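Local coordinates for uncharacterized protein Atu2773 (Agrobacterium tumefaciens, PDB 2QV5), which is of unknown function but belongs to the divergent polysaccharide deacetylase family, so it may act on a carbohydrate substrate, at residues 12-16 and 17-21; 111-114 and 115-119; 228-231 and 232-236. All blocks are in the same frame, centred on the assembly; numbering follows the deposited sequence. Where two conformers were deposited one is given.

Overall arrangement
From the N terminus, the chain first meets contact 1 in the loop before the short helix 16-19. Contact 2 follows on helix 109-120, between strands 82-88 and 128-131. Contact 3 lies on helix 221-233, between strands 212-218 and 239-241. Each contact is local: contact 1 closes an Asx turn and the first turn of a helix, while contacts 2 and 3 lie along single helices. They run in series, so none nests in or crosses another. At contact 1, Met17 bonds to Gly155 and to Ser245 of helix 244-247. Contacts 2 and 3 belong to helices packed around the parallel sheet. Their centres are about 38 Å apart, on opposite sides of the chain's centre, and no two contacts touch.

Contact 1. Residues 12-16 and 17-21; sequences DGLRP and MEQYA
Arg15 and Glu18 hold the start of helix 16-19 with charged and neutral hydrogen bonds. The salt bridge runs from Arg15 NH2 to Glu18 OE2 at 2.8 Å. It is almost straight and lies in the guanidinium plane, but it reaches OE2 from above the carboxylate plane. The two flat groups stand nearly perpendicular, 88° apart. A weak bond from Arg15 NE to Glu18 OE1 adds a second link. The arginine chain bends at chi3 (-71°), which swings its end toward the glutamate. Met17 CG lies 4.2 Å above the guanidinium plane, offset toward the rim.

Glu18 OE1 also takes the backbone N-H of Arg15 at 3.1 Å, through its anti lone pair. Water 1 donates to this oxygen and to Gly13 O, joining the glutamate to the loop.

Backbone bonds close the turn. Arg15 O accepts from Glu18 N and from Gln19 N, the latter at 2.9 Å. Pro16 O accepts from Tyr20 N. Before the helix, Asp12 OD1 takes the N-H of Leu14 in an Asx turn.

Apolar contacts are few. Leu14 CD1 rests 3.8 Å from Glu18 CB, and Leu14 CD2 lies 3.8 Å from Gln19 CG. Pro16 CB meets Tyr20 CD2 at 4.1 Å.

Met17 O bonds to Ser245 OG, and its backbone pairs with Gly155. Arg15 is the N-cap and Pro16 the first helical residue. The Glu18 carboxylate accepts the N-H of the N-cap residue three positions before it, as in one half of a capping box; Arg15 does not make the reciprocal side-chain bond.

Contact 2. Residues 111-114 and 115-119; sequences VNID and RLHRS
Arg115 runs back along one turn of helix 109-120 to meet Val111 and Asn112. Its CB lies 3.5 Å from Asn112 O. CG and CD pass beside Val111 O, with CG at 3.5 Å. With chi3 at -177° the chain stays extended from CG to NE, which lays it alongside Val111. NE comes within 4.1 Å of Val111 CG1. CZ lies 3.7 Å from the same methyl, with NH1 close by, and the methyl sits over the centre of the guanidinium face, 3.6 Å above its plane. At the edge, NH2 donates to Asn112 OD1 at 3.1 Å, with a bent N-H...O angle of 139°. The amide and guanidinium planes are 45° apart. NH2 also forms a salt bridge with Asp107. Asn112 ND2 bonds to Leu104 O, so its amide is held at both ends.

On another side of the same turn, Ile113 CG2 makes a CH-pi contact over the face of His117, 3.8 Å from the ring centroid. Asp150 OD1 of helix 141-153 bonds to His117 NE2. Leu116 faces inward against Ile86 of strand 82-88. This is the helix of a beta-alpha-beta unit in the parallel-stranded fold, joining strands 82-88 and 128-131.

Contact 3. Residues 228-231 and 232-236; sequences SKWS and REAGG
At the solvent edge of helix 221-233, the Glu233 carboxylate meets Lys229 NZ with both oxygens. Lys229 NZ lies 3.1 Å from Glu233 OE1 in a salt bridge, and it makes a weak hydrogen bond to Glu233 OE2 at the same distance. The lysine starts with CG anti to the backbone N (chi1 180°) and bends only at chi4, which turns NZ back to the acid. Both residues are on the solvent side.

The backbone donors are met less evenly. Arg232 N bonds to Ser228 O at 3.2 Å. Glu233 N is shared by two carbonyls, Lys229 O and Trp230 O, and both bonds are weak. Water 2 links Ser231 and Gly235. It donates to Ser231 O at 2.7 Å and accepts from Gly235 N at 2.9 Å, so it satisfies both groups without a direct bond.

The Arg232 chain passes Ser228 O with its CG at 3.3 Å. Its NH2 donates to the backbone O of Asp52. Ser228 OG bonds to Ile224 O, one turn back, and weakly to Asp52 O. Ser231 OG likewise bonds to Ile227 O.

On the inner side, Ala234 CB sits over one face of the Trp230 ring, 4.2 Å from CZ3 and toward the rim. Ile241 of strand 239-241 touches both residues, and Trp230 also packs on Leu200 of helix 193-210. The pattern is that of an amphipathic helix flanking a parallel sheet, with an i to i+4 salt bridge outside and apolar residues turned to the strands.

Contact 1. Residues 12-16 and 17-21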
loop_
_atom_site.group_PDB
_atom_site.type_symbol
_atom_site.label_atom_id
_atom_site.label_comp_id
_atom_site.label_asym_id
_atom_site.label_seq_id
_atom_site.Cartn_x
_atom_site.Cartn_y
_atom_site.Cartn_z
ATOM N N ASP A 12 -1.896 -25.544 3.451
ATOM C CA ASP A 12 -0.689 -25.672 4.259
ATOM C C ASP A 12 -0.452 -24.491 5.207
ATOM O O ASP A 12 0.487 -24.514 5.993
ATOM C CB ASP A 12 0.541 -25.918 3.365
ATOM C CG ASP A 12 0.799 -24.792 2.356
ATOM O OD1 ASP A 12 0.044 -23.784 2.297
ATOM O OD2 ASP A 12 1.788 -24.929 1.600
ATOM N N GLY A 13 -1.282 -23.454 5.116
ATOM C CA GLY A 13 -1.113 -22.274 5.952
ATOM C C GLY A 13 -0.342 -21.139 5.299
ATOM O O GLY A 13 -0.098 -20.119 5.932
ATOM N N LEU A 14 0.065 -21.304 4.046
ATOM C CA LEU A 14 0.827 -20.234 3.395
ATOM C C LEU A 14 -0.087 -19.042 3.060
ATOM O O LEU A 14 -1.174 -19.202 2.512
ATOM C CB LEU A 14 1.589 -20.731 2.160
ATOM C CG LEU A 14 2.650 -19.775 1.589
ATOM C CD1 LEU A 14 3.878 -19.644 2.496
ATOM C CD2 LEU A 14 3.076 -20.219 0.226
ATOM N N ARG A 15 0.380 -17.859 3.441
ATOM C CA ARG A 15 -0.370 -16.620 3.353
ATOM C C ARG A 15 0.066 -15.884 2.093
ATOM O O ARG A 15 1.228 -15.986 1.700
ATOM C CB ARG A 15 -0.063 -15.764 4.587
ATOM C CG ARG A 15 -0.581 -16.365 5.873
ATOM C CD ARG A 15 -0.128 -15.563 7.083
ATOM N NE ARG A 15 1.305 -15.740 7.301
ATOM C CZ ARG A 15 1.998 -15.145 8.266
ATOM N NH1 ARG A 15 1.389 -14.322 9.114
ATOM N NH2 ARG A 15 3.305 -15.371 8.379
ATOM N N PRO A 16 -0.862 -15.158 1.443
ATOM C CA PRO A 16 -0.499 -14.248 0.343
ATOM C C PRO A 16 0.665 -13.316 0.670
ATOM O O PRO A 16 1.543 -13.109 -0.171
ATOM C CB PRO A 16 -1.778 -13.442 0.120
ATOM C CG PRO A 16 -2.871 -14.364 0.527
ATOM C CD PRO A 16 -2.322 -15.208 1.657
ATOM N N MET A 17 0.711 -12.813 1.904
ATOM C CA MET A 17 1.790 -11.917 2.325
ATOM C C MET A 17 3.193 -12.566 2.373
ATOM O O MET A 17 4.181 -11.851 2.373
ATOM C CB MET A 17 1.450 -11.253 3.662
ATOM C CG MET A 17 1.366 -12.174 4.875
ATOM S SD MET A 17 0.914 -11.179 6.336
ATOM C CE MET A 17 2.314 -10.158 6.507
ATOM N N GLU A 18 3.246 -13.906 2.432
ATOM C CA GLU A 18 4.478 -14.693 2.290
ATOM C C GLU A 18 4.703 -15.105 0.829
ATOM O O GLU A 18 5.806 -14.965 0.291
ATOM C CB GLU A 18 4.413 -15.952 3.168
ATOM C CG GLU A 18 4.401 -15.684 4.664
ATOM C CD GLU A 18 3.950 -16.891 5.502
ATOM O OE1 GLU A 18 2.992 -17.593 5.099
ATOM O OE2 GLU A 18 4.542 -17.112 6.585
ATOM N N GLN A 19 3.648 -15.608 0.196
ATOM C CA GLN A 19 3.722 -16.160 -1.158
ATOM C C GLN A 19 4.179 -15.131 -2.210
ATOM O O GLN A 19 4.960 -15.455 -3.102
ATOM C CB GLN A 19 2.355 -16.751 -1.530
ATOM C CG GLN A 19 2.410 -17.765 -2.644
ATOM C CD GLN A 19 1.054 -18.358 -2.985
ATOM O OE1 GLN A 19 0.122 -18.334 -2.174
ATOM N NE2 GLN A 19 0.937 -18.900 -4.201
ATOM N N TYR A 20 3.721 -13.891 -2.072
ATOM C CA TYR A 20 3.986 -12.844 -3.065
ATOM C C TYR A 20 4.924 -11.758 -2.557
ATOM O O TYR A 20 5.039 -10.689 -3.162
ATOM C CB TYR A 20 2.664 -12.235 -3.548
ATOM C CG TYR A 20 1.699 -13.310 -3.968
ATOM C CD1 TYR A 20 2.011 -14.180 -5.009
ATOM C CD2 TYR A 20 0.476 -13.470 -3.311
ATOM C CE1 TYR A 20 1.137 -15.194 -5.383
ATOM C CE2 TYR A 20 -0.405 -14.473 -3.674
ATOM C CZ TYR A 20 -0.076 -15.327 -4.714
ATOM O OH TYR A 20 -0.958 -16.310 -5.080
ATOM N N ALA A 21 5.559 -12.025 -1.421
ATOM C CA ALA A 21 6.588 -11.146 -0.878
ATOM C C ALA A 21 7.795 -11.049 -1.814
ATOM O O ALA A 21 8.223 -12.043 -2.390
ATOM C CB ALA A 21 7.023 -11.658 0.479
HETATM O O HOH W 1 1.992 -18.665 7.387
#

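Contact 2. Residues 111-114 and 115-119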
loop_
_atom_site.group_PDB
_atom_site.type_symbol
_atom_site.label_atom_id
_atom_site.label_comp_id
_atom_site.label_asym_id
_atom_site.label_seq_id
_atom_site.Cartn_x
_atom_site.Cartn_y
_atom_site.Cartn_z
ATOM N N VAL A 111 -22.594 -5.274 3.288
ATOM C CA VAL A 111 -22.563 -4.426 2.097
ATOM C C VAL A 111 -21.129 -3.946 1.806
ATOM O O VAL A 111 -20.695 -3.912 0.646
ATOM C CB VAL A 111 -23.580 -3.238 2.216
ATOM C CG1 VAL A 111 -23.384 -2.205 1.111
ATOM C CG2 VAL A 111 -25.022 -3.764 2.188
ATOM N N ASN A 112 -20.403 -3.592 2.864
ATOM C CA ASN A 112 -19.001 -3.195 2.743
ATOM C C ASN A 112 -18.086 -4.372 2.389
ATOM O O ASN A 112 -17.132 -4.199 1.631
ATOM C CB ASN A 112 -18.504 -2.518 4.026
ATOM C CG ASN A 112 -18.934 -1.056 4.135
ATOM O OD1 ASN A 112 -19.187 -0.384 3.139
ATOM N ND2 ASN A 112 -18.993 -0.556 5.362
ATOM N N ILE A 113 -18.378 -5.556 2.931
ATOM C CA ILE A 113 -17.584 -6.768 2.632
ATOM C C ILE A 113 -17.735 -7.179 1.159
ATOM O O ILE A 113 -16.769 -7.601 0.525
ATOM C CB ILE A 113 -17.887 -7.953 3.612
ATOM C CG1 ILE A 113 -17.515 -7.611 5.065
ATOM C CG2 ILE A 113 -17.146 -9.238 3.204
ATOM C CD1 ILE A 113 -16.027 -7.459 5.355
ATOM N N ASP A 114 -18.941 -7.017 0.615
ATOM C CA ASP A 114 -19.194 -7.246 -0.807
ATOM C C ASP A 114 -18.426 -6.274 -1.706
ATOM O O ASP A 114 -17.908 -6.670 -2.747
ATOM C CB ASP A 114 -20.697 -7.174 -1.108
ATOM C CG ASP A 114 -21.444 -8.435 -0.671
ATOM O OD1 ASP A 114 -20.849 -9.539 -0.740
ATOM O OD2 ASP A 114 -22.626 -8.326 -0.263
ATOM N N ARG A 115 -18.360 -5.011 -1.292
ATOM C CA ARG A 115 -17.619 -3.982 -2.017
ATOM C C ARG A 115 -16.132 -4.291 -2.027
ATOM O O ARG A 115 -15.479 -4.140 -3.054
ATOM C CB ARG A 115 -17.827 -2.621 -1.358
ATOM C CG ARG A 115 -19.112 -1.939 -1.765
ATOM C CD ARG A 115 -19.403 -0.777 -0.856
ATOM N NE ARG A 115 -20.675 -0.151 -1.200
ATOM C CZ ARG A 115 -21.426 0.522 -0.340
ATOM N NH1 ARG A 115 -22.574 1.054 -0.738
ATOM N NH2 ARG A 115 -21.040 0.651 0.923
ATOM N N LEU A 116 -15.624 -4.679 -0.856
ATOM C CA LEU A 116 -14.239 -5.106 -0.657
ATOM C C LEU A 116 -13.874 -6.268 -1.567
ATOM O O LEU A 116 -12.849 -6.238 -2.244
ATOM C CB LEU A 116 -14.046 -5.532 0.800
ATOM C CG LEU A 116 -12.687 -6.098 1.207
ATOM C CD1 LEU A 116 -11.613 -5.026 0.992
ATOM C CD2 LEU A 116 -12.667 -6.581 2.653
ATOM N N HIS A 117 -14.730 -7.286 -1.579
ATOM C CA HIS A 117 -14.531 -8.483 -2.398
ATOM C C HIS A 117 -14.510 -8.191 -3.889
ATOM O O HIS A 117 -13.769 -8.831 -4.637
ATOM C CB HIS A 117 -15.607 -9.519 -2.074
ATOM C CG HIS A 117 -15.421 -10.195 -0.753
ATOM N ND1 HIS A 117 -16.256 -11.198 -0.310
ATOM C CD2 HIS A 117 -14.488 -10.027 0.216
ATOM C CE1 HIS A 117 -15.853 -11.612 0.879
ATOM N NE2 HIS A 117 -14.785 -10.913 1.223
ATOM N N ARG A 118 -15.316 -7.228 -4.328
ATOM C CA ARG A 118 -15.284 -6.808 -5.716
ATOM C C ARG A 118 -13.924 -6.214 -6.098
ATOM O O ARG A 118 -13.391 -6.539 -7.150
ATOM C CB ARG A 118 -16.414 -5.823 -6.017
ATOM C CG ARG A 118 -17.772 -6.499 -6.124
ATOM C CD ARG A 118 -18.767 -5.635 -6.879
ATOM N NE ARG A 118 -19.240 -4.466 -6.127
ATOM C CZ ARG A 118 -20.145 -4.492 -5.145
ATOM N NH1 ARG A 118 -20.695 -5.633 -4.740
ATOM N NH2 ARG A 118 -20.500 -3.358 -4.559
ATOM N N SER A 119 -13.364 -5.367 -5.236
ATOM C CA SER A 119 -12.023 -4.807 -5.471
ATOM C C SER A 119 -10.927 -5.876 -5.441
ATOM O O SER A 119 -10.052 -5.888 -6.314
ATOM C CB SER A 119 -11.707 -3.728 -4.447
ATOM O OG SER A 119 -12.465 -2.555 -4.690
#

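Contact 3. Residues 228-231 and 232-236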
loop_
_atom_site.group_PDB
_atom_site.type_symbol
_atom_site.label_atom_id
_atom_site.label_comp_id
_atom_site.label_asym_id
_atom_site.label_seq_id
_atom_site.Cartn_x
_atom_site.Cartn_y
_atom_site.Cartn_z
ATOM N N SER A 228 12.812 6.942 -7.874
ATOM C CA SER A 228 13.713 6.085 -8.658
ATOM C C SER A 228 15.182 6.359 -8.347
ATOM O O SER A 228 15.937 5.434 -8.051
ATOM C CB SER A 228 13.483 6.246 -10.162
ATOM O OG SER A 228 12.170 5.853 -10.512
ATOM N N LYS A 229 15.566 7.630 -8.408
ATOM C CA LYS A 229 16.946 8.051 -8.170
ATOM C C LYS A 229 17.427 7.744 -6.738
ATOM O O LYS A 229 18.504 7.164 -6.553
ATOM C CB LYS A 229 17.072 9.541 -8.475
ATOM C CG LYS A 229 18.462 10.131 -8.273
ATOM C CD LYS A 229 18.410 11.649 -8.408
ATOM C CE LYS A 229 19.786 12.283 -8.283
ATOM N NZ LYS A 229 20.570 11.727 -7.142
ATOM N N TRP A 230 16.627 8.142 -5.741
ATOM C CA TRP A 230 16.953 7.920 -4.330
ATOM C C TRP A 230 17.096 6.421 -3.971
ATOM O O TRP A 230 18.064 6.037 -3.301
ATOM C CB TRP A 230 15.905 8.599 -3.435
ATOM C CG TRP A 230 16.278 8.644 -1.971
ATOM C CD1 TRP A 230 16.954 9.635 -1.327
ATOM C CD2 TRP A 230 15.993 7.643 -0.983
ATOM N NE1 TRP A 230 17.111 9.317 0.001
ATOM C CE2 TRP A 230 16.532 8.097 0.237
ATOM C CE3 TRP A 230 15.334 6.406 -1.013
ATOM C CZ2 TRP A 230 16.433 7.357 1.426
ATOM C CZ3 TRP A 230 15.243 5.666 0.167
ATOM C CH2 TRP A 230 15.788 6.149 1.370
ATOM N N SER A 231 16.150 5.591 -4.434
ATOM C CA SER A 231 16.173 4.162 -4.120
ATOM C C SER A 231 17.362 3.446 -4.760
ATOM O O SER A 231 17.898 2.500 -4.177
ATOM C CB SER A 231 14.849 3.474 -4.488
ATOM O OG SER A 231 14.455 3.782 -5.810
ATOM N N ARG A 232 17.779 3.910 -5.941
ATOM C CA ARG A 232 18.971 3.358 -6.621
ATOM C C ARG A 232 20.276 3.719 -5.910
ATOM O O ARG A 232 21.264 2.987 -6.006
ATOM C CB ARG A 232 19.026 3.815 -8.074
ATOM C CG ARG A 232 18.072 3.063 -8.983
ATOM C CD ARG A 232 17.967 3.725 -10.345
ATOM N NE ARG A 232 16.700 3.397 -10.991
ATOM C CZ ARG A 232 16.463 2.275 -11.667
ATOM N NH1 ARG A 232 17.411 1.354 -11.807
ATOM N NH2 ARG A 232 15.270 2.068 -12.207
ATOM N N GLU A 233 20.266 4.834 -5.185
ATOM C CA GLU A 233 21.454 5.332 -4.482
ATOM C C GLU A 233 21.505 4.997 -2.983
ATOM O O GLU A 233 22.529 5.217 -2.329
ATOM C CB GLU A 233 21.585 6.835 -4.701
ATOM C CG GLU A 233 21.875 7.210 -6.155
ATOM C CD GLU A 233 21.927 8.720 -6.386
ATOM O OE1 GLU A 233 21.739 9.490 -5.419
ATOM O OE2 GLU A 233 22.159 9.135 -7.543
ATOM N N ALA A 234 20.412 4.436 -2.461
ATOM C CA ALA A 234 20.250 4.164 -1.023
ATOM C C ALA A 234 21.264 3.171 -0.461
ATOM O O ALA A 234 21.708 3.327 0.676
ATOM C CB ALA A 234 18.827 3.690 -0.722
ATOM N N GLY A 235 21.621 2.162 -1.256
ATOM C CA GLY A 235 22.606 1.146 -0.866
ATOM C C GLY A 235 23.967 1.670 -0.445
ATOM O O GLY A 235 24.600 1.116 0.459
ATOM N N GLY A 236 24.402 2.759 -1.077
ATOM C CA GLY A 236 25.674 3.402 -0.748
ATOM C C GLY A 236 25.730 4.005 0.645
ATOM O O GLY A 236 26.814 4.325 1.142
HETATM O O HOH W 2 20.126 1.131 -3.477
#